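Local coordinates for protein putative polysaccharide deacetylase (PDB 5JP6) that probably removes acetyl groups from peptidoglycan as a zinc-dependent carbohydrate esterase of family 4 in a predatory bacterium, at residues 343-346 and 347-351. The protein carries 1 engineered substitution. Numbering follows the deposited sequence. Where two conformers were deposited one is given.
Sequences EIMP and QFLRE
The F348 ring meets M345 in a Met-aromatic contact: M345 SD approaches the ring obliquely, 5.1 Å from its centroid, and comes nearest at F348 CD2, 3.9 Å away. F334, outside this turn, meets the same ring edge-to-face. M345 and F348 run side by side because each sets its CG anti to the backbone N (chi1 -169° and 174°), while further bends in the methionine chain turn its end. M345 also meets L349, its chain crossing that of the leucine at a slant, with M345 CG 3.9 Å from L349 CD1. Beneath these side chains, successive i to i+4 bonds carry the helix onward: F348 N to I344 O at 2.8 Å, L349 N to M345 O at 2.9 Å and R350 N to P346 O at 3.0 Å. P346, whose nitrogen carries no hydrogen, kinks the helix, and one water bridges the turn where the i to i+4 ladder is interrupted, accepting from Q347 N (2.9 Å) and donating to E343 O (2.9 Å). Within helix 339-354, M345, F348 and L349 face strand 170-176 of the parallel sheet through F175 and L173; M345 and L349 also meet A190 of helix 183-193, while I344 and Q347 pack on helix 313-327.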
ATOM      1  N   GLU A 343      -1.652  -3.457 -11.108  1.00 18.68           N
ATOM      2  CA  GLU A 343      -2.143  -4.011 -12.351  1.00 19.80           C
ATOM      3  C   GLU A 343      -3.302  -3.201 -12.929  1.00 20.30           C
ATOM      4  O   GLU A 343      -3.448  -3.137 -14.144  1.00 20.25           O
ATOM      5  CB  GLU A 343      -2.616  -5.464 -12.150  1.00 20.08           C
ATOM      6  CG  GLU A 343      -1.525  -6.450 -11.769  1.00 21.80           C
ATOM      7  CD  GLU A 343      -0.681  -6.901 -12.948  1.00 22.52           C
ATOM      8  OE1 GLU A 343      -1.124  -6.873 -14.127  1.00 24.91           O
ATOM      9  OE2 GLU A 343       0.471  -7.357 -12.688  1.00 21.31           O
ATOM     10  N   ILE A 344      -4.155  -2.647 -12.053  1.00 18.72           N
ATOM     11  CA  ILE A 344      -5.332  -1.911 -12.516  1.00 18.97           C
ATOM     12  C   ILE A 344      -5.121  -0.398 -12.609  1.00 17.64           C
ATOM     13  O   ILE A 344      -6.027   0.317 -13.044  1.00 18.28           O
ATOM     14  CB  ILE A 344      -6.584  -2.189 -11.661  1.00 19.08           C
ATOM     15  CG1 ILE A 344      -6.436  -1.659 -10.223  1.00 21.99           C
ATOM     16  CG2 ILE A 344      -6.906  -3.686 -11.684  1.00 20.73           C
ATOM     17  CD1 ILE A 344      -7.723  -1.137  -9.651  1.00 28.88           C
ATOM     18  N   MET A 345      -3.920   0.081 -12.264  1.00 18.24           N
ATOM     19  CA  MET A 345      -3.769   1.526 -12.124  1.00 18.94           C
ATOM     20  C   MET A 345      -3.974   2.289 -13.449  1.00 18.03           C
ATOM     21  O   MET A 345      -4.709   3.297 -13.478  1.00 18.51           O
ATOM     22  CB  MET A 345      -2.462   1.885 -11.429  1.00 18.46           C
ATOM     23  CG  MET A 345      -2.361   3.358 -11.009  1.00 18.64           C
ATOM     24  SD  MET A 345      -3.717   3.931  -9.936  1.00 20.21           S
ATOM     25  CE  MET A 345      -3.677   2.745  -8.599  1.00 19.34           C
ATOM     26  N   PRO A 346      -3.356   1.818 -14.564  1.00 18.47           N
ATOM     27  CA  PRO A 346      -3.644   2.558 -15.812  1.00 18.66           C
ATOM     28  C   PRO A 346      -5.134   2.603 -16.168  1.00 19.30           C
ATOM     29  O   PRO A 346      -5.654   3.643 -16.561  1.00 19.22           O
ATOM     30  CB  PRO A 346      -2.840   1.780 -16.858  1.00 19.71           C
ATOM     31  CG  PRO A 346      -1.706   1.190 -16.072  1.00 20.39           C
ATOM     32  CD  PRO A 346      -2.291   0.795 -14.740  1.00 19.79           C
ATOM     33  N   GLN A 347      -5.817   1.494 -15.945  1.00 18.99           N
ATOM     34  CA  GLN A 347      -7.215   1.389 -16.265  1.00 19.49           C
ATOM     35  C   GLN A 347      -8.050   2.332 -15.335  1.00 18.84           C
ATOM     36  O   GLN A 347      -8.999   3.029 -15.766  1.00 19.85           O
ATOM     37  CB  GLN A 347      -7.672  -0.049 -16.137  1.00 21.07           C
ATOM     38  CG  GLN A 347      -9.106  -0.245 -16.607  1.00 22.78           C
ATOM     39  CD  GLN A 347      -9.213  -0.447 -18.120  1.00 25.29           C
ATOM     40  OE1 GLN A 347      -8.675  -1.395 -18.628  1.00 25.88           O
ATOM     41  NE2 GLN A 347      -9.835   0.470 -18.828  1.00 32.15           N
ATOM     42  N   PHE A 348      -7.683   2.363 -14.062  1.00 17.73           N
ATOM     43  CA  PHE A 348      -8.338   3.212 -13.078  1.00 16.89           C
ATOM     44  C   PHE A 348      -8.212   4.677 -13.461  1.00 18.03           C
ATOM     45  O   PHE A 348      -9.176   5.430 -13.419  1.00 19.31           O
ATOM     46  CB  PHE A 348      -7.752   2.964 -11.684  1.00 18.53           C
ATOM     47  CG  PHE A 348      -8.260   3.905 -10.638  1.00 18.38           C
ATOM     48  CD1 PHE A 348      -9.551   3.816 -10.183  1.00 19.88           C
ATOM     49  CD2 PHE A 348      -7.457   4.923 -10.123  1.00 20.55           C
ATOM     50  CE1 PHE A 348     -10.029   4.674  -9.202  1.00 20.51           C
ATOM     51  CE2 PHE A 348      -7.950   5.797  -9.178  1.00 20.78           C
ATOM     52  CZ  PHE A 348      -9.224   5.665  -8.715  1.00 21.62           C
ATOM     53  N   LEU A 349      -6.992   5.078 -13.801  1.00 18.46           N
ATOM     54  CA  LEU A 349      -6.743   6.442 -14.191  1.00 18.28           C
ATOM     55  C   LEU A 349      -7.541   6.845 -15.442  1.00 18.99           C
ATOM     56  O   LEU A 349      -8.075   7.944 -15.504  1.00 21.01           O
ATOM     57  CB  LEU A 349      -5.244   6.666 -14.350  1.00 19.04           C
ATOM     58  CG  LEU A 349      -4.400   6.511 -13.066  1.00 19.59           C
ATOM     59  CD1 LEU A 349      -2.912   6.432 -13.387  1.00 20.68           C
ATOM     60  CD2 LEU A 349      -4.721   7.607 -12.079  1.00 20.60           C
ATOM     61  N   ARG A 350      -7.590   5.955 -16.424  1.00 19.14           N
ATOM     62  CA  ARG A 350      -8.379   6.215 -17.613  0.50 19.97           C
ATOM     63  C   ARG A 350      -9.855   6.376 -17.262  1.00 20.84           C
ATOM     64  O   ARG A 350     -10.513   7.289 -17.768  1.00 20.80           O
ATOM     65  CB  ARG A 350      -8.146   5.124 -18.667  0.50 20.11           C
ATOM     66  CG  ARG A 350      -9.005   5.242 -19.939  0.50 19.82           C
ATOM     67  CD  ARG A 350      -8.878   6.544 -20.729  0.50 22.60           C
ATOM     68  NE  ARG A 350      -9.998   6.756 -21.660  0.50 23.13           N
ATOM     69  CZ  ARG A 350     -10.077   6.319 -22.912  0.50 25.86           C
ATOM     70  NH1 ARG A 350      -9.095   5.631 -23.478  0.50 29.05           N
ATOM     71  NH2 ARG A 350     -11.164   6.593 -23.620  0.50 28.20           N
ATOM     72  N   GLU A 351     -10.377   5.520 -16.393  1.00 19.35           N
ATOM     73  CA  GLU A 351     -11.791   5.656 -15.986  1.00 20.29           C
ATOM     74  C   GLU A 351     -12.045   6.951 -15.194  1.00 19.94           C
ATOM     75  O   GLU A 351     -13.081   7.568 -15.422  1.00 22.03           O
ATOM     76  CB  GLU A 351     -12.267   4.445 -15.222  1.00 20.53           C
ATOM     77  CG  GLU A 351     -12.640   3.292 -16.127  1.00 20.83           C
ATOM     78  CD  GLU A 351     -13.812   3.684 -17.031  1.00 22.14           C
ATOM     79  OE1 GLU A 351     -14.863   4.136 -16.491  1.00 24.27           O
ATOM     80  OE2 GLU A 351     -13.649   3.582 -18.261  1.00 23.30           O
TER
HETATM   81  O   HOH W   1      -4.604  -1.145 -15.853  1.00 19.94           O